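Local coordinates for hydrolase (Thermococcus thioreducens, PDB 6IAH), which hydrolyses phosphate esters of varied substrates as a magnesium-binding phosphatase of the haloacid dehalogenase superfamily, at residues Ala184-Glu187 / Leu188-Glu192; Ile197-Thr200 / Ile201-Leu205; Gly151-Ala154 / Leu155-Glu158. All coordinates share one frame; numbering follows the deposited sequence.

Contact 1: residues Ala184-Glu187 / Leu188-Glu192; sequences ALWE and LVRGE
At the C-terminal end of helix 183-189, Trp186 and Arg190 form a CH-pi contact that shows how an aromatic side chain can cover the residue ending a helix. Arg190 CA sits 3.8 Å from the centroid of the six-membered ring of Trp186 and only 5° off the ring normal, squarely over one face. The first torsion of Trp186 (chi1 175°) puts CG opposite the backbone N and beside the carbonyl carbon, which brings the indole along the chain to its last turn. Arg190 CD lies 3.6 Å from Trp186 NE1, and Gly191 N approaches Trp186 CZ3 obliquely at 3.3 Å. A CB on Gly191 would crowd that ring, and the residue's positive phi is one that glycine adopts easily. Tyr214 stacks on Trp186 as well, tying this helix end to the region just beyond helix 201-213.

The backbone closes through Val189 N to Leu185 O at 2.9 Å and Arg190 N to Trp186 O at 2.8 Å. Arg190 then takes up positive phi, and its side chain bends at chi2 to run back beside Glu187. There NH2 of Arg190 forms a salt bridge with OE2 of Glu187 at 3.1 Å, although the hydrogen bonds within it are weak and the carboxylate is turned 63° from the guanidinium plane. A further weak bond runs from Arg190 NE to Glu187 O. Elsewhere on the helix, Leu185 CD1 meets Val189 CG1 at 3.9 Å, and both residues pack on Tyr210, while Val189 and Leu188 rest on Val4 of strand 2-5.

The helix ends in a type I' turn from Val189 to Glu192, with Arg190 and Gly191 at its centre; it leads into strand 194-198 of the parallel, Rossmann-like haloacid dehalogenase core.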
ATOM      1  N   ALA A 184       6.563  15.341  -0.322  1.00 26.96           N
ATOM      2  CA  ALA A 184       6.472  14.364   0.759  1.00 28.48           C
ATOM      3  C   ALA A 184       7.820  14.115   1.450  1.00 30.45           C
ATOM      4  O   ALA A 184       7.894  13.971   2.674  1.00 29.69           O
ATOM      5  CB  ALA A 184       5.907  13.015   0.223  1.00 28.53           C
ATOM      6  N   LEU A 185       8.889  14.109   0.646  1.00 28.57           N
ATOM      7  CA  LEU A 185      10.197  13.862   1.152  1.00 29.26           C
ATOM      8  C   LEU A 185      10.730  15.178   1.712  1.00 28.12           C
ATOM      9  O   LEU A 185      11.329  15.202   2.804  1.00 28.62           O
ATOM     10  CB  LEU A 185      11.099  13.265   0.049  1.00 28.88           C
ATOM     11  CG  LEU A 185      12.495  12.787   0.512  1.00 31.17           C
ATOM     12  CD1 LEU A 185      12.561  11.877   1.769  1.00 27.43           C
ATOM     13  CD2 LEU A 185      13.171  12.117  -0.704  1.00 32.42           C
ATOM     14  N   TRP A 186      10.484  16.275   1.022  1.00 29.69           N
ATOM     15  CA  TRP A 186      10.929  17.576   1.525  1.00 31.36           C
ATOM     16  C   TRP A 186      10.331  17.876   2.880  1.00 35.65           C
ATOM     17  O   TRP A 186      11.002  18.394   3.765  1.00 33.72           O
ATOM     18  CB  TRP A 186      10.554  18.681   0.553  1.00 31.21           C
ATOM     19  CG  TRP A 186      10.871  20.017   1.071  1.00 33.54           C
ATOM     20  CD1 TRP A 186      10.031  20.857   1.727  1.00 36.81           C
ATOM     21  CD2 TRP A 186      12.148  20.656   1.029  1.00 34.30           C
ATOM     22  NE1 TRP A 186      10.710  22.014   2.067  1.00 40.94           N
ATOM     23  CE2 TRP A 186      12.008  21.912   1.635  1.00 38.87           C
ATOM     24  CE3 TRP A 186      13.380  20.304   0.486  1.00 38.35           C
ATOM     25  CZ2 TRP A 186      13.075  22.825   1.729  1.00 46.65           C
ATOM     26  CZ3 TRP A 186      14.444  21.216   0.568  1.00 44.18           C
ATOM     27  CH2 TRP A 186      14.283  22.456   1.184  1.00 41.70           C
ATOM     28  N   GLU A 187       9.055  17.540   3.035  1.00 38.36           N
ATOM     29  CA  GLU A 187       8.363  17.657   4.314  1.00 38.07           C
ATOM     30  C   GLU A 187       9.165  17.114   5.495  1.00 35.67           C
ATOM     31  O   GLU A 187       9.209  17.727   6.555  1.00 34.98           O
ATOM     32  CB  GLU A 187       7.008  16.913   4.247  1.00 42.12           C
ATOM     33  CG  GLU A 187       6.058  17.172   5.414  1.00 50.43           C
ATOM     34  CD  GLU A 187       5.844  18.665   5.668  1.00 56.54           C
ATOM     35  OE1 GLU A 187       6.010  19.458   4.688  1.00 59.72           O
ATOM     36  OE2 GLU A 187       5.576  19.038   6.854  1.00 61.33           O
ATOM     37  N   LEU A 188       9.759  15.942   5.313  1.00 32.52           N
ATOM     38  CA  LEU A 188      10.549  15.301   6.335  1.00 35.83           C
ATOM     39  C   LEU A 188      11.952  15.892   6.439  1.00 32.93           C
ATOM     40  O   LEU A 188      12.375  16.282   7.517  1.00 31.72           O
ATOM     41  CB  LEU A 188      10.703  13.805   6.062  1.00 38.23           C
ATOM     42  CG  LEU A 188       9.725  12.800   6.616  1.00 42.39           C
ATOM     43  CD1 LEU A 188      10.372  11.437   6.469  1.00 44.06           C
ATOM     44  CD2 LEU A 188       9.385  13.139   8.064  1.00 43.47           C
ATOM     45  N   VAL A 189      12.692  15.866   5.325  1.00 29.01           N
ATOM     46  CA  VAL A 189      14.135  16.081   5.370  1.00 29.17           C
ATOM     47  C   VAL A 189      14.539  17.551   5.220  1.00 34.31           C
ATOM     48  O   VAL A 189      15.611  17.902   5.638  1.00 35.33           O
ATOM     49  CB  VAL A 189      14.915  15.169   4.424  1.00 29.85           C
ATOM     50  CG1 VAL A 189      14.532  13.701   4.662  1.00 30.97           C
ATOM     51  CG2 VAL A 189      14.714  15.514   2.930  1.00 31.61           C
ATOM     52  N   ARG A 190      13.701  18.389   4.617  1.00 35.92           N
ATOM     53  CA  ARG A 190      13.994  19.813   4.441  1.00 38.82           C
ATOM     54  C   ARG A 190      15.432  20.123   3.885  1.00 36.16           C
ATOM     55  O   ARG A 190      16.141  20.950   4.398  1.00 38.42           O
ATOM     56  CB  ARG A 190      13.751  20.505   5.772  1.00 40.10           C
ATOM     57  CG  ARG A 190      12.354  20.316   6.343  1.00 46.52           C
ATOM     58  CD  ARG A 190      11.296  21.063   5.538  1.00 53.64           C
ATOM     59  NE  ARG A 190       9.920  20.750   5.958  1.00 64.40           N
ATOM     60  CZ  ARG A 190       9.159  21.467   6.795  1.00 71.38           C
ATOM     61  NH1 ARG A 190       9.613  22.576   7.375  1.00 70.25           N
ATOM     62  NH2 ARG A 190       7.918  21.064   7.067  1.00 76.37           N
ATOM     63  N   GLY A 191      15.846  19.374   2.876  1.00 38.35           N
ATOM     64  CA  GLY A 191      17.137  19.549   2.224  1.00 38.71           C
ATOM     65  C   GLY A 191      18.351  18.899   2.873  1.00 38.22           C
ATOM     66  O   GLY A 191      19.443  19.059   2.385  1.00 38.08           O
ATOM     67  N   GLU A 192      18.177  18.192   3.975  1.00 34.42           N
ATOM     68  CA  GLU A 192      19.263  17.523   4.626  1.00 32.44           C
ATOM     69  C   GLU A 192      19.454  16.214   3.856  1.00 31.02           C
ATOM     70  O   GLU A 192      18.495  15.677   3.258  1.00 29.97           O
ATOM     71  CB  GLU A 192      18.975  17.196   6.087  1.00 36.34           C
ATOM     72  CG  GLU A 192      18.622  18.385   6.970  1.00 46.06           C
ATOM     73  CD  GLU A 192      17.972  17.967   8.275  1.00 53.99           C
ATOM     74  OE1 GLU A 192      18.019  16.775   8.661  1.00 60.66           O
ATOM     75  OE2 GLU A 192      17.384  18.838   8.934  1.00 79.04           O
TER

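Contact 2: residues Ile197-Thr200 / Ile201-Leu205; sequences IGDT and INDEL. With MG (magnesium ion), chain B.
Strand 194-198 ends at Gly198 and, after only Asp199 and Thr200, the chain enters helix 201-213, a tight strand-to-helix turn that leaves the CA atoms of Gly198 and Asp203 just 5.3 Å apart. Thr200, at the N-cap, and Asp203 form a capping box. Thr200 N donates to Asp203 OD2 at 3.1 Å, and Asp203 N returns a weak bond to Thr200 OG1 at 3.5 Å. The threonine hydroxyl oxygen is set between its own N and carbonyl carbon (chi1 66°), which faces it to the helix start.

Asp203 OD2 also accepts from Asp199 N at 3.1 Å. The two amides reach this oxygen from opposite faces of the carboxylate, both on its anti side, so successive amides of the turn share one oxygen, each only moderately out of the carboxylate plane. Lys179 forms a salt bridge with the other oxygen, OD1. The absence of a side chain at Gly198 matters here, since a CB would clash with Asp203 CB.

Asp199 OD1 binds magnesium at 2.0 Å, joined by Asp6 OD2, Asp8 O and three waters, while Asp199 OD2 accepts from water 1. Asp203 meets the metal indirectly: water 2, 2.1 Å from magnesium, donates to Asp203 OD2 at 2.5 Å.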
ATOM      1  N   ILE A 197      14.565   4.260   1.097  1.00 21.99           N
ATOM      2  CA  ILE A 197      14.522   2.782   0.807  1.00 22.27           C
ATOM      3  C   ILE A 197      13.125   2.400   0.344  1.00 22.90           C
ATOM      4  O   ILE A 197      12.184   2.516   1.136  1.00 23.25           O
ATOM      5  CB  ILE A 197      14.855   1.969   2.068  1.00 25.30           C
ATOM      6  CG1 ILE A 197      16.024   2.554   2.875  1.00 27.39           C
ATOM      7  CG2 ILE A 197      15.046   0.484   1.708  1.00 25.47           C
ATOM      8  CD1 ILE A 197      17.262   2.848   2.084  1.00 31.24           C
ATOM      9  N   GLY A 198      12.999   1.970  -0.942  1.00 22.17           N
ATOM     10  CA  GLY A 198      11.733   1.624  -1.571  1.00 22.57           C
ATOM     11  C   GLY A 198      11.829   0.184  -2.101  1.00 21.94           C
ATOM     12  O   GLY A 198      12.887  -0.402  -2.055  1.00 23.50           O
ATOM     13  N   ASP A 199      10.688  -0.334  -2.506  1.00 24.05           N
ATOM     14  CA  ASP A 199      10.584  -1.651  -3.208  1.00 26.04           C
ATOM     15  C   ASP A 199      10.035  -1.515  -4.653  1.00 28.47           C
ATOM     16  O   ASP A 199      10.046  -2.459  -5.361  1.00 27.36           O
ATOM     17  CB  ASP A 199       9.750  -2.602  -2.368  1.00 27.73           C
ATOM     18  CG  ASP A 199       8.286  -2.202  -2.264  1.00 28.28           C
ATOM     19  OD1 ASP A 199       7.930  -1.055  -1.848  1.00 24.39           O
ATOM     20  OD2 ASP A 199       7.438  -3.058  -2.575  1.00 26.90           O
ATOM     21  N   THR A 200       9.550  -0.348  -5.084  1.00 28.65           N
ATOM     22  CA  THR A 200       8.920  -0.254  -6.400  1.00 29.78           C
ATOM     23  C   THR A 200       9.503   0.842  -7.244  1.00 30.13           C
ATOM     24  O   THR A 200      10.161   1.724  -6.732  1.00 30.83           O
ATOM     25  CB  THR A 200       7.396  -0.027  -6.325  1.00 31.04           C
ATOM     26  OG1 THR A 200       7.107   1.262  -5.756  1.00 30.14           O
ATOM     27  CG2 THR A 200       6.729  -1.137  -5.614  1.00 30.26           C
ATOM     28  N   ILE A 201       9.162   0.825  -8.541  1.00 32.53           N
ATOM     29  CA  ILE A 201       9.577   1.895  -9.468  1.00 31.66           C
ATOM     30  C   ILE A 201       8.983   3.251  -9.074  1.00 28.91           C
ATOM     31  O   ILE A 201       9.593   4.272  -9.305  1.00 29.69           O
ATOM     32  CB  ILE A 201       9.152   1.544 -10.931  1.00 37.56           C
ATOM     33  CG1 ILE A 201       9.817   0.223 -11.426  1.00 44.31           C
ATOM     34  CG2 ILE A 201       9.440   2.667 -11.906  1.00 36.71           C
ATOM     35  CD1 ILE A 201      11.333   0.219 -11.500  1.00 46.42           C
ATOM     36  N   ASN A 202       7.774   3.262  -8.537  1.00 30.80           N
ATOM     37  CA  ASN A 202       7.160   4.514  -8.086  1.00 30.44           C
ATOM     38  C   ASN A 202       7.988   5.181  -6.992  1.00 27.40           C
ATOM     39  O   ASN A 202       8.083   6.414  -6.950  1.00 26.00           O
ATOM     40  CB  ASN A 202       5.679   4.332  -7.648  1.00 32.93           C
ATOM     41  CG  ASN A 202       4.932   5.681  -7.577  1.00 35.00           C
ATOM     42  OD1 ASN A 202       4.658   6.179  -6.523  1.00 35.87           O
ATOM     43  ND2 ASN A 202       4.611   6.255  -8.729  1.00 42.04           N
ATOM     44  N   ASP A 203       8.583   4.382  -6.125  1.00 27.16           N
ATOM     45  CA  ASP A 203       9.531   4.879  -5.123  1.00 27.56           C
ATOM     46  C   ASP A 203      10.770   5.512  -5.755  1.00 28.57           C
ATOM     47  O   ASP A 203      11.255   6.585  -5.330  1.00 24.95           O
ATOM     48  CB  ASP A 203       9.946   3.765  -4.157  1.00 27.21           C
ATOM     49  CG  ASP A 203       8.782   3.241  -3.319  1.00 27.82           C
ATOM     50  OD1 ASP A 203       7.925   4.049  -2.843  1.00 25.17           O
ATOM     51  OD2 ASP A 203       8.707   1.997  -3.161  1.00 25.54           O
ATOM     52  N   GLU A 204      11.252   4.870  -6.813  1.00 25.77           N
ATOM     53  CA  GLU A 204      12.402   5.378  -7.568  1.00 27.80           C
ATOM     54  C   GLU A 204      12.107   6.710  -8.220  1.00 26.79           C
ATOM     55  O   GLU A 204      12.873   7.690  -8.077  1.00 27.02           O
ATOM     56  CB  GLU A 204      12.842   4.363  -8.621  1.00 26.81           C
ATOM     57  CG  GLU A 204      14.192   4.711  -9.213  1.00 30.25           C
ATOM     58  CD  GLU A 204      14.946   3.494  -9.706  1.00 34.31           C
ATOM     59  OE1 GLU A 204      14.260   2.676 -10.297  1.00 35.71           O
ATOM     60  OE2 GLU A 204      16.195   3.354  -9.475  1.00 36.37           O
ATOM     61  N   LEU A 205      10.915   6.790  -8.818  1.00 27.08           N
ATOM     62  CA  LEU A 205      10.427   8.023  -9.427  1.00 25.39           C
ATOM     63  C   LEU A 205      10.273   9.147  -8.436  1.00 30.04           C
ATOM     64  O   LEU A 205      10.631  10.354  -8.717  1.00 25.85           O
ATOM     65  CB  LEU A 205       9.088   7.730 -10.123  1.00 26.31           C
ATOM     66  CG  LEU A 205       8.287   8.871 -10.705  1.00 29.01           C
ATOM     67  CD1 LEU A 205       9.058   9.824 -11.647  1.00 29.68           C
ATOM     68  CD2 LEU A 205       7.073   8.292 -11.415  1.00 34.40           C
TER
HETATM   69 MG    MG B 301       6.183  -0.317  -1.110  1.00 28.94          MG
HETATM   70  O   HOH W   1       5.209  -1.756  -2.085  1.00 26.91           O
HETATM   71  O   HOH W   2       6.432   1.038  -2.709  1.00 25.13           O
HETATM   72  O   HOH W   3       4.463   0.541  -0.562  1.00 26.55           O

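Contact 3: residues Gly151-Ala154 / Leu155-Glu158; sequences GRSA and LEME
Glu156 OE1 is gripped by several donors at once. Ser153 N reaches it at 3.0 Å in a nearly straight bond (166°), Ser153 OG adds a weak bond at 3.4 Å, and Arg174 makes a salt bridge with it through NH1. Glu156 extends its chain beyond CG, which carries the carboxylate back alongside the residues that precede the helix. In return Glu156 N donates to Ser153 OG at 3.1 Å. This exchange between the N-cap residue and the third residue after it is a capping box, and it starts helix 154-164 on the loop that follows strand 145-149. The serine hydroxyl can accept there because chi1 of 63° holds OG between the backbone N and the carbonyl carbon, turned toward the first helical amides. Met157 N, bonded to Ser153 O at 2.8 Å, begins the regular helical pattern, and Glu158 N follows with Ala154 O.

Thr150, just ahead of this loop at the end of strand 145-149, is placed as the motif II threonine of haloacid dehalogenase phosphatases would be. From the loop Arg152 reaches over the first helical turn. Its CB and CG lie along Glu156 CB, with the two CB atoms 3.8 Å apart, and the extended chain then takes NH1 to Glu156 O at 2.8 Å. That carbonyl lies close to the guanidinium plane, whereas the nitrogen stands 35° above the carbonyl plane. NE and NH2 are engaged elsewhere, in salt bridges to Asp8 and Glu128, so three partners fix the rotation of the group. Shortening Arg152 to an alanine would probably leave Asp8 and Glu128 without this shared mate and strip Glu156 O of its side-chain donor. Arg152 also packs on Val7 and Val14, beside the metal-binding loop that holds Asp8.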
ATOM      1  N   GLY A 151       2.008   5.508   1.801  1.00 26.19           N
ATOM      2  CA  GLY A 151       0.618   5.665   1.379  1.00 28.50           C
ATOM      3  C   GLY A 151      -0.390   5.280   2.461  1.00 27.51           C
ATOM      4  O   GLY A 151      -1.587   5.551   2.303  1.00 25.85           O
ATOM      5  N   ARG A 152       0.091   4.687   3.556  1.00 23.81           N
ATOM      6  CA  ARG A 152      -0.767   4.367   4.693  1.00 24.76           C
ATOM      7  C   ARG A 152      -1.347   5.661   5.307  1.00 27.09           C
ATOM      8  O   ARG A 152      -0.701   6.682   5.305  1.00 25.77           O
ATOM      9  CB  ARG A 152       0.015   3.556   5.754  1.00 23.66           C
ATOM     10  CG  ARG A 152       0.169   2.051   5.458  1.00 23.88           C
ATOM     11  CD  ARG A 152       1.091   1.353   6.498  1.00 23.19           C
ATOM     12  NE  ARG A 152       1.239  -0.079   6.159  1.00 21.93           N
ATOM     13  CZ  ARG A 152       0.670  -1.072   6.792  1.00 22.69           C
ATOM     14  NH1 ARG A 152      -0.081  -0.860   7.901  1.00 24.04           N
ATOM     15  NH2 ARG A 152       0.864  -2.322   6.287  1.00 25.83           N
ATOM     16  N   SER A 153      -2.573   5.557   5.852  1.00 28.68           N
ATOM     17  CA  SER A 153      -3.159   6.583   6.716  1.00 31.83           C
ATOM     18  C   SER A 153      -2.489   6.516   8.056  1.00 31.61           C
ATOM     19  O   SER A 153      -1.850   5.520   8.348  1.00 29.51           O
ATOM     20  CB  SER A 153      -4.668   6.308   6.922  1.00 31.14           C
ATOM     21  OG  SER A 153      -4.861   5.078   7.582  1.00 30.75           O
ATOM     22  N   ALA A 154      -2.640   7.577   8.861  1.00 30.45           N
ATOM     23  CA  ALA A 154      -2.244   7.584  10.250  1.00 34.12           C
ATOM     24  C   ALA A 154      -2.688   6.331  11.040  1.00 30.59           C
ATOM     25  O   ALA A 154      -1.896   5.748  11.764  1.00 28.19           O
ATOM     26  CB  ALA A 154      -2.734   8.841  10.928  1.00 33.66           C
ATOM     27  N   LEU A 155      -3.929   5.912  10.890  1.00 32.01           N
ATOM     28  CA  LEU A 155      -4.407   4.735  11.589  1.00 34.39           C
ATOM     29  C   LEU A 155      -3.645   3.521  11.123  1.00 29.79           C
ATOM     30  O   LEU A 155      -3.247   2.686  11.923  1.00 30.44           O
ATOM     31  CB  LEU A 155      -5.895   4.518  11.286  1.00 39.30           C
ATOM     32  CG  LEU A 155      -6.615   3.385  12.013  1.00 46.55           C
ATOM     33  CD1 LEU A 155      -8.056   3.807  12.324  1.00 52.73           C
ATOM     34  CD2 LEU A 155      -6.629   2.082  11.236  1.00 45.33           C
ATOM     35  N   GLU A 156      -3.480   3.394   9.812  1.00 28.88           N
ATOM     36  CA  GLU A 156      -2.756   2.244   9.236  1.00 28.26           C
ATOM     37  C   GLU A 156      -1.264   2.262   9.614  1.00 27.24           C
ATOM     38  O   GLU A 156      -0.608   1.207   9.656  1.00 25.14           O
ATOM     39  CB  GLU A 156      -2.904   2.241   7.722  1.00 30.80           C
ATOM     40  CG  GLU A 156      -4.267   1.751   7.273  1.00 31.71           C
ATOM     41  CD  GLU A 156      -4.481   2.012   5.812  1.00 37.88           C
ATOM     42  OE1 GLU A 156      -3.773   2.866   5.190  1.00 33.64           O
ATOM     43  OE2 GLU A 156      -5.301   1.269   5.278  1.00 45.97           O
ATOM     44  N   MET A 157      -0.738   3.467   9.840  1.00 23.79           N
ATOM     45  CA  MET A 157       0.619   3.636  10.268  1.00 28.18           C
ATOM     46  C   MET A 157       0.801   3.177  11.758  1.00 30.78           C
ATOM     47  O   MET A 157       1.807   2.527  12.098  1.00 29.44           O
ATOM     48  CB  MET A 157       1.060   5.103  10.052  1.00 27.91           C
ATOM     49  CG  MET A 157       2.549   5.340  10.159  1.00 29.37           C
ATOM     50  SD  MET A 157       3.654   4.207   9.185  1.00 26.62           S
ATOM     51  CE  MET A 157       4.972   4.116  10.330  1.00 27.80           C
ATOM     52  N   GLU A 158      -0.172   3.496  12.613  1.00 29.70           N
ATOM     53  CA  GLU A 158      -0.196   2.948  13.967  0.50 28.31           C
ATOM     54  C   GLU A 158      -0.191   1.413  13.931  1.00 26.80           C
ATOM     55  O   GLU A 158       0.546   0.787  14.703  1.00 25.65           O
ATOM     56  CB  GLU A 158      -1.401   3.457  14.756  0.50 28.66           C
ATOM     57  CG  GLU A 158      -1.283   3.265  16.264  0.50 29.01           C
ATOM     58  CD  GLU A 158      -1.798   1.923  16.729  0.50 29.49           C
ATOM     59  OE1 GLU A 158      -2.818   1.464  16.163  0.50 28.69           O
ATOM     60  OE2 GLU A 158      -1.197   1.330  17.665  0.50 29.82           O
TER

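In the fold
The three contacts follow one another along the chain in the order 3, 1, 2, and none touches another: the centre of contact 2 is about 17 Å from that of contact 1 and about 19 Å from that of contact 3, with nearest atoms about 7 and 8 Å apart. Their relation to the metal differs. Contact 2 supplies a magnesium ligand directly. Contact 3 stands one shell out, the side chain of Arg152 being about 9 Å from a bound magnesium ion but about 3 Å from that of Asp8. Contact 1 is more remote, with the side chain of Ala184 about 13 Å from a bound magnesium ion; its helix leads into strand 194-198, at whose end contact 2 begins.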